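PDB 6ZP9: PrimPol AEP domain (PP-N190) from Cyanophage S-2L, which probably primes and extends DNA as the archaeo-eukaryotic primase (AEP) domain of a phage primase-polymerase, in a virus whose genome carries 2-aminoadenine in place of adenine. Local coordinates for residues S24-D29 against Y126-S131; N86-E91 against P136-L141; Y69-D74 against S159-L164; P112-R117 against A176-A181; K28-T33 against T51-A56. All coordinates share one frame; numbering follows the deposited sequence. Where two conformers were deposited one is given.

Contact 1: S24-D29 against Y126-S131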
# COMPACT_ATOMS: atom_id res chain seq x y z
N SER A 24 -4.08 3.97 10.20
CA SER A 24 -3.78 5.21 10.89
C SER A 24 -2.71 6.01 10.16
O SER A 24 -2.86 7.22 9.94
CB SER A 24 -3.32 4.89 12.32
OG SER A 24 -3.35 6.06 13.11
N LEU A 25 -1.62 5.36 9.78
CA LEU A 25 -0.57 6.08 9.07
C LEU A 25 -1.06 6.61 7.73
O LEU A 25 -0.59 7.65 7.26
CB LEU A 25 0.64 5.17 8.90
CG LEU A 25 1.32 4.74 10.21
CD1 LEU A 25 2.42 3.72 9.90
CD2 LEU A 25 1.89 5.93 10.96
N LEU A 26 -2.03 5.94 7.11
CA LEU A 26 -2.62 6.42 5.87
C LEU A 26 -3.73 7.43 6.09
O LEU A 26 -4.37 7.84 5.11
CB LEU A 26 -3.14 5.24 5.05
CG LEU A 26 -2.05 4.35 4.44
CD1 LEU A 26 -2.72 3.16 3.75
CD2 LEU A 26 -1.16 5.14 3.48
N ARG A 27 -3.98 7.82 7.35
CA ARG A 27 -5.05 8.77 7.71
C ARG A 27 -6.41 8.32 7.16
O ARG A 27 -7.26 9.14 6.80
CB ARG A 27 -4.69 10.18 7.25
CG ARG A 27 -3.42 10.69 7.94
CD ARG A 27 -2.93 12.05 7.42
NE ARG A 27 -3.91 13.10 7.62
CZ ARG A 27 -4.01 13.83 8.73
NH1 ARG A 27 -3.18 13.61 9.74
NH2 ARG A 27 -4.94 14.77 8.83
N LYS A 28 -6.63 7.01 7.13
CA LYS A 28 -7.86 6.43 6.62
C LYS A 28 -8.85 6.14 7.75
O LYS A 28 -8.52 6.17 8.93
CB LYS A 28 -7.57 5.15 5.83
CG LYS A 28 -6.99 5.41 4.46
CD LYS A 28 -6.59 4.10 3.78
CE LYS A 28 -7.82 3.37 3.28
NZ LYS A 28 -8.48 4.05 2.12
N ASP A 29 -10.08 5.85 7.34
CA ASP A 29 -11.20 5.60 8.24
C ASP A 29 -11.59 4.14 8.04
O ASP A 29 -11.93 3.74 6.93
CB ASP A 29 -12.36 6.55 7.89
CG ASP A 29 -13.57 6.38 8.80
OD1 ASP A 29 -13.67 5.40 9.56
OD2 ASP A 29 -14.46 7.27 8.73
N TYR A 126 5.89 4.35 1.37
CA TYR A 126 4.77 5.28 1.39
C TYR A 126 5.21 6.69 1.77
O TYR A 126 6.00 6.88 2.70
CB TYR A 126 3.72 4.84 2.39
CG TYR A 126 2.92 3.61 2.05
CD1 TYR A 126 3.42 2.34 2.31
CD2 TYR A 126 1.64 3.72 1.52
CE1 TYR A 126 2.67 1.22 2.05
CE2 TYR A 126 0.89 2.61 1.25
CZ TYR A 126 1.40 1.37 1.52
OH TYR A 126 0.64 0.25 1.26
N TRP A 127 4.65 7.68 1.08
CA TRP A 127 4.81 9.09 1.43
C TRP A 127 3.42 9.65 1.65
O TRP A 127 2.62 9.75 0.71
CB TRP A 127 5.56 9.85 0.33
CG TRP A 127 7.01 9.45 0.13
CD1 TRP A 127 8.12 10.11 0.61
CD2 TRP A 127 7.50 8.34 -0.62
NE1 TRP A 127 9.27 9.46 0.20
CE2 TRP A 127 8.92 8.37 -0.55
CE3 TRP A 127 6.89 7.30 -1.33
CZ2 TRP A 127 9.72 7.41 -1.17
CZ3 TRP A 127 7.70 6.35 -1.95
CH2 TRP A 127 9.10 6.41 -1.86
N VAL A 128 3.11 10.02 2.90
CA VAL A 128 1.76 10.41 3.29
C VAL A 128 1.66 11.93 3.30
O VAL A 128 2.56 12.62 3.80
CB VAL A 128 1.40 9.84 4.68
CG1 VAL A 128 -0.02 10.24 5.06
CG2 VAL A 128 1.55 8.32 4.66
N PHE A 129 0.56 12.46 2.75
CA PHE A 129 0.35 13.90 2.69
C PHE A 129 -0.47 14.38 3.88
O PHE A 129 -1.17 13.61 4.54
CB PHE A 129 -0.34 14.28 1.38
CG PHE A 129 0.43 13.90 0.16
CD1 PHE A 129 1.56 14.62 -0.21
CD2 PHE A 129 0.04 12.82 -0.61
CE1 PHE A 129 2.28 14.27 -1.33
CE2 PHE A 129 0.76 12.46 -1.74
CZ PHE A 129 1.88 13.19 -2.10
N HIS A 130 -0.38 15.69 4.15
CA HIS A 130 -1.12 16.27 5.26
C HIS A 130 -2.63 16.34 4.98
O HIS A 130 -3.42 16.37 5.93
CB HIS A 130 -0.56 17.66 5.61
CG HIS A 130 -0.60 18.65 4.49
ND1 HIS A 130 -1.78 19.14 3.96
CD2 HIS A 130 0.40 19.27 3.81
CE1 HIS A 130 -1.50 20.01 3.00
NE2 HIS A 130 -0.19 20.10 2.89
N SER A 131 -3.03 16.33 3.72
CA SER A 131 -4.43 16.40 3.33
C SER A 131 -4.67 15.45 2.16
O SER A 131 -3.73 15.10 1.44
CB SER A 131 -4.83 17.83 2.92
OG SER A 131 -4.44 18.78 3.91
O HOH W 1 -6.49 15.61 6.29
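Leu26 and Val128 mark the close side of this contact, where the end of helix 16-25 meets strand 123-129. The CD2 methyl of Leu26 meets the Tyr126 ring obliquely, 3.7 Å from Tyr126 CD2. Both methyls of Val128 straddle the carbonyl oxygen of Leu25, CG1 and CG2 each 3.4 Å from Leu25 O, so a backbone acceptor rests against an apolar fork. Phe114 of the adjoining strand packs on Leu25, Leu26 and Val128 and completes this buried part.

The other end is wet and looser. The Arg27 chain bends at chi3 (61°), which carries its guanidinium over His130 O, with NH2 3.6 Å from that oxygen. Water 1, at the guanidinium edge, links the two: it accepts from Arg27 NH2 at 3.1 Å and donates to His130 O at 3.2 Å. Arg27, with positive phi (53°) and two bonds back into the last turn, closes helix 16-25 in a Schellman motif, and this capped end packs on strand 123-129.

Contact 2: N86-E91 against P136-L141; sequences NAIFGE and PAWTEL
Trp138 sets its CG anti to the backbone N (chi1 179°), and the indole extends from helix 135-149 to the backbone of strand 85-90; Phe89, its CG placed between the backbone N and the carbonyl carbon, holds its ring toward the same indole. The arrangement is alpha/beta packing, a helix laid on an edge strand of an antiparallel sheet. The short axes lie 9.1 Å apart and cross at -30°, running in nearly the same direction.

One polar bond ties the two elements. Trp138 NE1 donates to Ala87 O over 2.7 Å with an N-H...O angle of 153°. The oxygen lies close to the indole plane, whereas the donor is tilted from the carbonyl plane of Ala87. The buried indole N-H is thereby satisfied by a main-chain acceptor, and the bond limits rotation of the ring.

Around this bond the packing is apolar. Ile88 sends its CG2 methyl between helix residues, 3.9 Å from Trp138 CD1 and also 3.9 Å from Leu141 CB. Beyond the segments, Met191 of helix 188-194 touches both Ile88 and Leu141, and the side chain of Gln142 accepts from Phe89 N, a second link from helix to strand. Phe89 and Trp138 cross at about a right angle, and Phe89 CE1 meets the edge of the indole, 3.8 Å from Trp138 CZ2.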
# COMPACT_ATOMS: atom_id res chain seq x y z
N ASN A 86 -4.48 9.57 -0.04
CA ASN A 86 -3.75 10.24 1.03
C ASN A 86 -2.23 10.06 0.97
O ASN A 86 -1.52 10.65 1.79
CB ASN A 86 -4.23 9.73 2.39
CG ASN A 86 -5.63 10.16 2.69
OD1 ASN A 86 -6.15 11.07 2.04
ND2 ASN A 86 -6.25 9.51 3.68
N ALA A 87 -1.72 9.25 0.04
CA ALA A 87 -0.30 8.95 -0.03
C ALA A 87 0.06 8.60 -1.46
O ALA A 87 -0.78 8.12 -2.22
CB ALA A 87 0.06 7.78 0.90
N ILE A 88 1.32 8.82 -1.84
CA ILE A 88 1.90 8.12 -2.98
C ILE A 88 2.75 6.98 -2.43
O ILE A 88 3.14 6.97 -1.26
CB ILE A 88 2.73 9.04 -3.91
CG1 ILE A 88 3.80 9.79 -3.12
CG2 ILE A 88 1.79 9.97 -4.69
CD1 ILE A 88 4.71 10.65 -3.99
N PHE A 89 3.04 5.99 -3.28
CA PHE A 89 3.64 4.76 -2.80
C PHE A 89 4.18 3.96 -3.98
O PHE A 89 3.73 4.14 -5.12
CB PHE A 89 2.63 3.91 -2.01
CG PHE A 89 1.31 3.73 -2.73
CD1 PHE A 89 0.28 4.66 -2.55
CD2 PHE A 89 1.10 2.66 -3.57
CE1 PHE A 89 -0.93 4.51 -3.20
CE2 PHE A 89 -0.11 2.50 -4.23
CZ PHE A 89 -1.13 3.43 -4.04
N GLY A 90 5.13 3.08 -3.70
CA GLY A 90 5.63 2.23 -4.77
C GLY A 90 6.56 1.15 -4.26
O GLY A 90 6.82 1.04 -3.06
N GLU A 91 7.05 0.36 -5.20
CA GLU A 91 7.92 -0.77 -4.87
C GLU A 91 8.79 -1.08 -6.08
O GLU A 91 8.37 -0.87 -7.22
CB GLU A 91 7.09 -2.02 -4.50
CG GLU A 91 6.16 -2.46 -5.64
CD GLU A 91 5.34 -3.71 -5.33
OE1 GLU A 91 5.85 -4.63 -4.64
OE2 GLU A 91 4.18 -3.79 -5.78
N PRO A 136 -6.58 13.71 -10.11
CA PRO A 136 -5.66 14.18 -11.17
C PRO A 136 -4.27 14.55 -10.65
O PRO A 136 -3.26 14.10 -11.21
CB PRO A 136 -6.41 15.38 -11.76
CG PRO A 136 -7.83 15.05 -11.56
CD PRO A 136 -7.88 14.41 -10.20
N ALA A 137 -4.20 15.34 -9.57
CA ALA A 137 -2.91 15.68 -8.96
C ALA A 137 -2.19 14.42 -8.47
O ALA A 137 -0.99 14.24 -8.71
CB ALA A 137 -3.11 16.66 -7.81
N TRP A 138 -2.92 13.55 -7.76
CA TRP A 138 -2.31 12.31 -7.28
C TRP A 138 -1.74 11.49 -8.43
O TRP A 138 -0.62 10.97 -8.33
CB TRP A 138 -3.33 11.49 -6.49
CG TRP A 138 -2.75 10.20 -6.00
CD1 TRP A 138 -2.09 10.00 -4.82
CD2 TRP A 138 -2.72 8.94 -6.69
NE1 TRP A 138 -1.66 8.70 -4.73
CE2 TRP A 138 -2.04 8.02 -5.87
CE3 TRP A 138 -3.21 8.50 -7.93
CZ2 TRP A 138 -1.84 6.69 -6.23
CZ3 TRP A 138 -3.00 7.17 -8.30
CH2 TRP A 138 -2.32 6.29 -7.45
N THR A 139 -2.50 11.37 -9.52
CA THR A 139 -2.07 10.52 -10.63
C THR A 139 -0.73 11.00 -11.19
O THR A 139 0.15 10.19 -11.49
CB THR A 139 -3.13 10.50 -11.73
OG1 THR A 139 -4.35 9.93 -11.23
CG2 THR A 139 -2.66 9.69 -12.93
N GLU A 140 -0.56 12.32 -11.28
CA GLU A 140 0.68 12.88 -11.79
C GLU A 140 1.84 12.65 -10.82
O GLU A 140 2.93 12.26 -11.25
CB GLU A 140 0.51 14.37 -12.08
CG GLU A 140 1.80 15.07 -12.54
CD GLU A 140 2.23 14.67 -13.95
OE1 GLU A 140 1.48 13.93 -14.62
OE2 GLU A 140 3.31 15.12 -14.39
N LEU A 141 1.60 12.87 -9.53
CA LEU A 141 2.64 12.61 -8.53
C LEU A 141 3.07 11.15 -8.53
O LEU A 141 4.26 10.85 -8.45
CB LEU A 141 2.14 13.00 -7.14
CG LEU A 141 2.01 14.48 -6.81
CD1 LEU A 141 1.22 14.69 -5.52
CD2 LEU A 141 3.37 15.15 -6.73

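Contact 3: Y69-D74 against S159-L164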
# COMPACT_ATOMS: atom_id res chain seq x y z
N TYR A 69 -5.12 -7.35 1.15
CA TYR A 69 -4.81 -6.07 0.53
C TYR A 69 -5.88 -5.06 0.91
O TYR A 69 -7.03 -5.42 1.20
CB TYR A 69 -4.79 -6.16 -1.01
CG TYR A 69 -3.83 -7.18 -1.57
CD1 TYR A 69 -4.17 -8.53 -1.62
CD2 TYR A 69 -2.58 -6.79 -2.06
CE1 TYR A 69 -3.28 -9.47 -2.14
CE2 TYR A 69 -1.69 -7.73 -2.57
CZ TYR A 69 -2.05 -9.07 -2.62
OH TYR A 69 -1.19 -10.02 -3.13
N ILE A 70 -5.52 -3.78 0.87
CA ILE A 70 -6.50 -2.71 0.97
C ILE A 70 -6.36 -1.75 -0.20
O ILE A 70 -5.26 -1.53 -0.72
CB ILE A 70 -6.38 -1.91 2.29
CG1 ILE A 70 -4.92 -1.50 2.56
CG2 ILE A 70 -6.99 -2.72 3.45
CD1 ILE A 70 -4.79 -0.50 3.72
N VAL A 71 -7.48 -1.18 -0.62
CA VAL A 71 -7.43 -0.05 -1.54
C VAL A 71 -6.89 1.15 -0.78
O VAL A 71 -7.46 1.56 0.24
CB VAL A 71 -8.82 0.23 -2.12
CG1 VAL A 71 -8.75 1.37 -3.14
CG2 VAL A 71 -9.40 -1.02 -2.74
N VAL A 72 -5.78 1.71 -1.26
CA VAL A 72 -5.18 2.85 -0.56
C VAL A 72 -6.04 4.10 -0.74
O VAL A 72 -6.36 4.79 0.24
CB VAL A 72 -3.73 3.07 -1.04
CG1 VAL A 72 -3.12 4.31 -0.38
CG2 VAL A 72 -2.86 1.84 -0.74
N GLY A 73 -6.46 4.38 -1.97
CA GLY A 73 -7.33 5.52 -2.20
C GLY A 73 -8.70 5.35 -1.56
O GLY A 73 -9.11 4.27 -1.13
N ASP A 74 -9.44 6.45 -1.51
CA ASP A 74 -10.70 6.51 -0.79
C ASP A 74 -11.87 6.66 -1.74
O ASP A 74 -11.82 7.48 -2.66
CB ASP A 74 -10.66 7.64 0.23
CG ASP A 74 -9.80 7.28 1.42
OD1 ASP A 74 -10.07 6.21 2.01
OD2 ASP A 74 -8.86 8.03 1.76
N SER A 159 -7.31 3.30 -7.70
CA SER A 159 -7.86 2.23 -6.86
C SER A 159 -6.87 1.10 -6.62
O SER A 159 -7.29 0.00 -6.22
CB SER A 159 -9.15 1.69 -7.47
OG SER A 159 -8.92 1.05 -8.71
N ARG A 160 -5.58 1.34 -6.82
CA ARG A 160 -4.57 0.30 -6.60
C ARG A 160 -4.65 -0.23 -5.17
O ARG A 160 -4.74 0.55 -4.21
CB ARG A 160 -3.18 0.87 -6.87
CG ARG A 160 -2.02 -0.08 -6.53
CD ARG A 160 -2.15 -1.41 -7.24
NE ARG A 160 -2.57 -1.26 -8.63
CZ ARG A 160 -2.43 -2.21 -9.55
NH1 ARG A 160 -2.84 -2.01 -10.79
NH2 ARG A 160 -1.86 -3.37 -9.22
N VAL A 161 -4.63 -1.58 -5.02
CA VAL A 161 -4.59 -2.21 -3.70
C VAL A 161 -3.14 -2.48 -3.33
O VAL A 161 -2.29 -2.71 -4.20
CB VAL A 161 -5.43 -3.50 -3.64
CG1 VAL A 161 -6.88 -3.23 -3.99
CG2 VAL A 161 -4.84 -4.59 -4.55
N MET A 162 -2.84 -2.49 -2.04
CA MET A 162 -1.51 -2.78 -1.52
C MET A 162 -1.62 -3.75 -0.36
O MET A 162 -2.61 -3.73 0.39
CB MET A 162 -0.84 -1.46 -1.12
CG MET A 162 -0.50 -0.49 -2.24
SD MET A 162 0.80 -1.06 -3.32
CE MET A 162 2.10 -0.57 -2.22
N ARG A 163 -0.60 -4.59 -0.20
CA ARG A 163 -0.56 -5.57 0.88
C ARG A 163 -0.85 -4.91 2.22
O ARG A 163 -0.30 -3.85 2.54
CB ARG A 163 0.80 -6.19 0.95
CG ARG A 163 1.04 -7.28 -0.06
CD ARG A 163 0.22 -8.53 0.13
NE ARG A 163 0.52 -9.46 -0.92
CZ ARG A 163 1.28 -10.51 -0.78
NH1 ARG A 163 1.55 -11.25 -1.80
NH2 ARG A 163 1.72 -10.83 0.37
N LEU A 164 -1.72 -5.54 3.01
CA LEU A 164 -2.15 -5.02 4.31
C LEU A 164 -1.22 -5.52 5.42
O LEU A 164 -0.94 -6.73 5.51
CB LEU A 164 -3.60 -5.45 4.55
CG LEU A 164 -4.23 -5.10 5.89
CD1 LEU A 164 -4.31 -3.58 6.09
CD2 LEU A 164 -5.61 -5.77 6.03
O HOH W 2 -5.08 3.22 -4.13
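Ile70 and Met162 form the hydrogen-bonded pair of an antiparallel bridge between strands 67-71 and 161-163. Ile70 N donates to Met162 O and Met162 N to Ile70 O, both at 2.9 Å, with N-H...O angles of 161° and 158°. Each oxygen also receives a CA-H contact, Met162 O from Tyr69 CA at 3.2 Å and Ile70 O from Val161 CA at 3.1 Å. Past the strand end the pairing weakens. Val72 N reaches Arg160 O in a weak bond of 3.3 Å, and water 2 donates to that same oxygen while accepting from Gly73 N.

Tyr69 and Arg163 run side by side, their flat groups nearly perpendicular. A kink at chi2 (-67°) folds Arg163 along the tyrosine and brings NE to its hydroxyl: Arg163 NE donates weakly to Tyr69 OH at 2.8 Å, with the oxygen near the guanidinium plane, while its NH2 bonds to His169. Val71 CG2 packs on Val161 CG1 at 3.6 Å, and Val72 CG2 on Met162 CG.

Main-chain polarity is thus met strand to strand in the centre and by water where the strand ends. The guanidinium is held by the NH2 bond to His169 and more weakly by the phenol, and its charge would probably polarise the Tyr69 hydroxyl.

Contact 4: P112-R117 against A176-A181; sequences PSFQLR and AQIFNA
The Phe179 ring is sandwiched between Arg117 and Gln115. Over one face, in the conformer described, lies the Arg117 guanidinium, nearly parallel at 14°, its CZ 3.8 Å from the ring centroid and only 6° off the normal, a stacked cation-pi contact. Gln115 CB covers the opposite face, 3.9 Å from the centroid, as a CH-pi contact. At the ring edge sit Leu116 C, Arg117 N and Gln177 O. Phe179 owes this placement to its CG standing between the backbone N and the carbonyl carbon (chi1 70°), which turns the ring back across the neighbouring strand.

Two amides meet nearly coplanar beside it. Asn180 ND2 donates to Gln115 OE1 at 2.9 Å, almost straight and in the Asn180 amide plane, while Gln115 NE2 is taken by His125 and Val101 O. Both ends of the Gln115 amide are therefore held, which fixes its flip.

Strand pairing underlies these contacts. Gln115 and Phe179 exchange two backbone bonds, and so do Arg117 and Gln177, with Arg117 N to Gln177 O at 2.8 Å. On the other face Leu116 CD1 packs on Ile178 CG1 at 3.9 Å, against the side of the sheet that helix 16-25 covers. Water 3 joins Pro112 O to Asn180 O beyond the pairing. The whole is an antiparallel pair at the edge of a four-stranded sheet, entered through the classic beta bulge that Ser113 and Phe114 form opposite Tyr126.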
# COMPACT_ATOMS: atom_id res chain seq x y z
N PRO A 112 10.70 8.09 3.15
CA PRO A 112 9.29 7.68 3.21
C PRO A 112 8.68 7.97 4.58
O PRO A 112 9.37 7.94 5.60
CB PRO A 112 9.35 6.18 2.92
CG PRO A 112 10.63 5.99 2.14
CD PRO A 112 11.58 6.98 2.74
N SER A 113 7.38 8.27 4.58
CA SER A 113 6.67 8.39 5.85
C SER A 113 6.73 7.08 6.63
O SER A 113 6.87 7.09 7.86
CB SER A 113 5.22 8.78 5.61
OG SER A 113 5.13 10.04 4.97
N PHE A 114 6.58 5.95 5.94
CA PHE A 114 6.78 4.63 6.54
C PHE A 114 7.03 3.63 5.43
O PHE A 114 6.84 3.91 4.25
CB PHE A 114 5.59 4.20 7.40
CG PHE A 114 4.33 3.89 6.63
CD1 PHE A 114 3.45 4.90 6.29
CD2 PHE A 114 3.99 2.59 6.32
CE1 PHE A 114 2.28 4.63 5.62
CE2 PHE A 114 2.80 2.30 5.65
CZ PHE A 114 1.94 3.33 5.30
N GLN A 115 7.49 2.45 5.83
CA GLN A 115 7.78 1.36 4.92
C GLN A 115 7.08 0.11 5.41
O GLN A 115 6.62 0.05 6.56
CB GLN A 115 9.30 1.14 4.78
CG GLN A 115 10.02 2.37 4.24
CD GLN A 115 11.50 2.20 4.12
OE1 GLN A 115 12.21 2.11 5.13
NE2 GLN A 115 12.00 2.16 2.88
N LEU A 116 6.97 -0.87 4.53
CA LEU A 116 6.24 -2.09 4.86
C LEU A 116 6.99 -3.29 4.32
O LEU A 116 7.36 -3.33 3.14
CB LEU A 116 4.82 -2.05 4.28
CG LEU A 116 3.93 -3.20 4.77
CD1 LEU A 116 2.56 -2.67 5.15
CD2 LEU A 116 3.81 -4.25 3.69
N ARG A 117 7.23 -4.25 5.20
CA ARG A 117 7.81 -5.53 4.82
C ARG A 117 6.66 -6.48 4.51
O ARG A 117 5.82 -6.73 5.38
CB ARG A 117 8.70 -6.06 5.97
CG ARG A 117 9.75 -7.10 5.59
CD ARG A 117 11.14 -6.69 6.10
NE ARG A 117 11.09 -6.12 7.44
CZ ARG A 117 11.94 -5.21 7.92
NH1 ARG A 117 11.78 -4.75 9.16
NH2 ARG A 117 12.95 -4.77 7.18
N ALA A 176 3.08 -9.47 7.39
CA ALA A 176 3.54 -8.17 6.92
C ALA A 176 3.67 -7.20 8.09
O ALA A 176 2.84 -7.18 9.00
CB ALA A 176 2.59 -7.61 5.87
N GLN A 177 4.71 -6.37 8.06
CA GLN A 177 5.05 -5.52 9.19
C GLN A 177 5.40 -4.11 8.73
O GLN A 177 6.20 -3.94 7.79
CB GLN A 177 6.23 -6.11 9.97
CG GLN A 177 6.78 -5.21 11.06
CD GLN A 177 6.06 -5.40 12.38
OE1 GLN A 177 5.17 -6.25 12.49
NE2 GLN A 177 6.44 -4.62 13.38
N ILE A 178 4.82 -3.11 9.39
CA ILE A 178 5.21 -1.72 9.16
C ILE A 178 6.51 -1.44 9.90
O ILE A 178 6.72 -1.92 11.02
CB ILE A 178 4.08 -0.77 9.61
CG1 ILE A 178 2.97 -0.84 8.57
CG2 ILE A 178 4.59 0.67 9.77
CD1 ILE A 178 1.75 -0.13 8.97
N PHE A 179 7.41 -0.68 9.27
CA PHE A 179 8.66 -0.32 9.92
C PHE A 179 9.14 1.03 9.38
O PHE A 179 8.65 1.53 8.37
CB PHE A 179 9.71 -1.42 9.74
CG PHE A 179 10.24 -1.55 8.33
CD1 PHE A 179 9.49 -2.18 7.34
CD2 PHE A 179 11.50 -1.05 8.00
CE1 PHE A 179 9.97 -2.30 6.04
CE2 PHE A 179 12.00 -1.17 6.70
CZ PHE A 179 11.24 -1.79 5.72
N ASN A 180 10.08 1.63 10.11
CA ASN A 180 10.66 2.93 9.76
C ASN A 180 9.60 4.03 9.63
O ASN A 180 9.72 4.94 8.80
CB ASN A 180 11.50 2.84 8.49
CG ASN A 180 12.85 2.18 8.73
OD1 ASN A 180 13.31 2.08 9.87
ND2 ASN A 180 13.50 1.75 7.65
N ALA A 181 8.56 3.97 10.46
CA ALA A 181 7.61 5.08 10.51
C ALA A 181 8.26 6.31 11.13
O ALA A 181 9.00 6.22 12.11
CB ALA A 181 6.36 4.69 11.30
O HOH W 3 10.83 5.75 6.49

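Contact 5: K28-T33 against T51-A56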
# COMPACT_ATOMS: atom_id res chain seq x y z
N LYS A 28 -6.63 7.01 7.13
CA LYS A 28 -7.86 6.43 6.62
C LYS A 28 -8.85 6.14 7.75
O LYS A 28 -8.52 6.17 8.93
CB LYS A 28 -7.57 5.15 5.83
CG LYS A 28 -6.99 5.41 4.46
CD LYS A 28 -6.59 4.10 3.78
CE LYS A 28 -7.82 3.37 3.28
NZ LYS A 28 -8.48 4.05 2.12
N ASP A 29 -10.08 5.85 7.34
CA ASP A 29 -11.20 5.60 8.24
C ASP A 29 -11.59 4.14 8.04
O ASP A 29 -11.93 3.74 6.93
CB ASP A 29 -12.36 6.55 7.89
CG ASP A 29 -13.57 6.38 8.80
OD1 ASP A 29 -13.67 5.40 9.56
OD2 ASP A 29 -14.46 7.27 8.73
N ILE A 30 -11.54 3.35 9.12
CA ILE A 30 -11.82 1.93 8.94
C ILE A 30 -13.22 1.72 8.36
O ILE A 30 -13.43 0.80 7.57
CB ILE A 30 -11.64 1.15 10.26
CG1 ILE A 30 -11.73 -0.35 9.95
CG2 ILE A 30 -12.70 1.55 11.29
CD1 ILE A 30 -11.24 -1.25 11.05
N ALA A 31 -14.18 2.59 8.70
CA ALA A 31 -15.55 2.44 8.22
C ALA A 31 -15.67 2.54 6.71
O ALA A 31 -16.66 2.05 6.14
CB ALA A 31 -16.45 3.50 8.86
N THR A 32 -14.72 3.19 6.03
CA THR A 32 -14.80 3.34 4.58
C THR A 32 -13.65 2.64 3.87
O THR A 32 -13.48 2.82 2.65
CB THR A 32 -14.82 4.83 4.20
OG1 THR A 32 -13.66 5.47 4.72
CG2 THR A 32 -16.05 5.52 4.77
N THR A 33 -12.86 1.83 4.58
CA THR A 33 -11.71 1.18 3.97
C THR A 33 -12.15 -0.10 3.25
O THR A 33 -12.94 -0.88 3.77
CB THR A 33 -10.66 0.86 5.04
OG1 THR A 33 -10.13 2.09 5.55
CG2 THR A 33 -9.52 0.03 4.47
N THR A 51 -14.75 -6.21 -0.36
CA THR A 51 -15.66 -6.13 0.77
C THR A 51 -15.15 -5.06 1.74
O THR A 51 -13.98 -4.67 1.67
CB THR A 51 -15.75 -7.50 1.46
OG1 THR A 51 -16.85 -7.52 2.37
CG2 THR A 51 -14.46 -7.82 2.19
N PRO A 52 -16.02 -4.55 2.61
CA PRO A 52 -15.53 -3.67 3.68
C PRO A 52 -14.52 -4.39 4.57
O PRO A 52 -14.60 -5.60 4.79
CB PRO A 52 -16.80 -3.31 4.46
CG PRO A 52 -17.91 -3.44 3.43
CD PRO A 52 -17.50 -4.58 2.56
N LEU A 53 -13.56 -3.63 5.08
CA LEU A 53 -12.56 -4.18 5.99
C LEU A 53 -13.17 -4.36 7.38
O LEU A 53 -13.54 -3.38 8.02
CB LEU A 53 -11.33 -3.28 6.06
CG LEU A 53 -10.25 -3.71 7.05
CD1 LEU A 53 -9.55 -4.95 6.55
CD2 LEU A 53 -9.24 -2.58 7.29
N THR A 54 -13.32 -5.61 7.82
CA THR A 54 -13.76 -5.93 9.17
C THR A 54 -12.90 -7.07 9.70
O THR A 54 -12.33 -7.85 8.94
CB THR A 54 -15.25 -6.32 9.24
OG1 THR A 54 -15.44 -7.65 8.73
CG2 THR A 54 -16.12 -5.34 8.45
N GLY A 55 -12.82 -7.16 11.03
CA GLY A 55 -12.02 -8.22 11.63
C GLY A 55 -12.54 -9.60 11.29
O GLY A 55 -11.76 -10.51 11.02
N ALA A 56 -13.86 -9.77 11.28
CA ALA A 56 -14.43 -11.08 10.99
C ALA A 56 -14.14 -11.50 9.56
O ALA A 56 -13.90 -12.68 9.28
CB ALA A 56 -15.94 -11.06 11.26
O HOH W 4 -15.14 -1.23 7.05
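An Asx turn and a short 3-10 segment, 30-32, lead into strand 34-38 and meet the chain where strand 49-52 passes over to helix 55-64. Across the contact Leu53 N donates to Thr33 O at 3.1 Å, with an N-H...O angle of 159°. The two side chains run side by side in the same direction, Thr33 CG2 lying 3.9 Å from Leu53 CD2. Thr33 directs CG2 anti to its own N, and the first torsion (chi1 -66°) leaves OG1 beside that N, turned to the backbone of its own turn. One side chain thus serves the apolar contact with its methyl and the turn with its hydroxyl.

The turn is held from within. Asp29 O accepts from Thr33 OG1 at 2.8 Å and from Thr32 N at 3.0 Å, the two donors coming from opposite faces of the carbonyl plane. Asp29 OD1 takes Ala31 N from above the carboxylate plane, the bond that defines the Asx turn.

Leu23 of helix 16-25 touches Ile30, Thr33 and Leu53 and closes the apolar side. Thr54 follows Leu53 as the N-cap residue of helix 55-64. The solvent side is looser: Ile30 approaches Leu53 through CG1, which lies 4.0 Å from Leu53 O. Water 4 lies there between the two main chains, 2.7 Å from Ile30 O and 2.9 Å from Leu53 O.

The five contacts are spread over two four-stranded antiparallel sheets, which meet where Phe89 of contact 2 packs on Met162 of contact 3. Contacts 3 and 5 belong to the sheet 49-52, 34-38, 67-71, 161-163, their centres about 11 Å apart; contacts 1, 2 and 4 reach the sheet 85-90, 123-129, 114-117, 177-179. Along the chain contact 5 closes first, before contacts 2, 3 and 4 open; contact 2 is nested within contact 3, while contact 4 alternates with contacts 1, 2 and 3. Lys28, shared by contacts 1 and 5, makes a salt bridge with Asp74 of contact 3. The alternating segments and these touches bind both sheets into one compact domain, consistent with an AEP catalytic core.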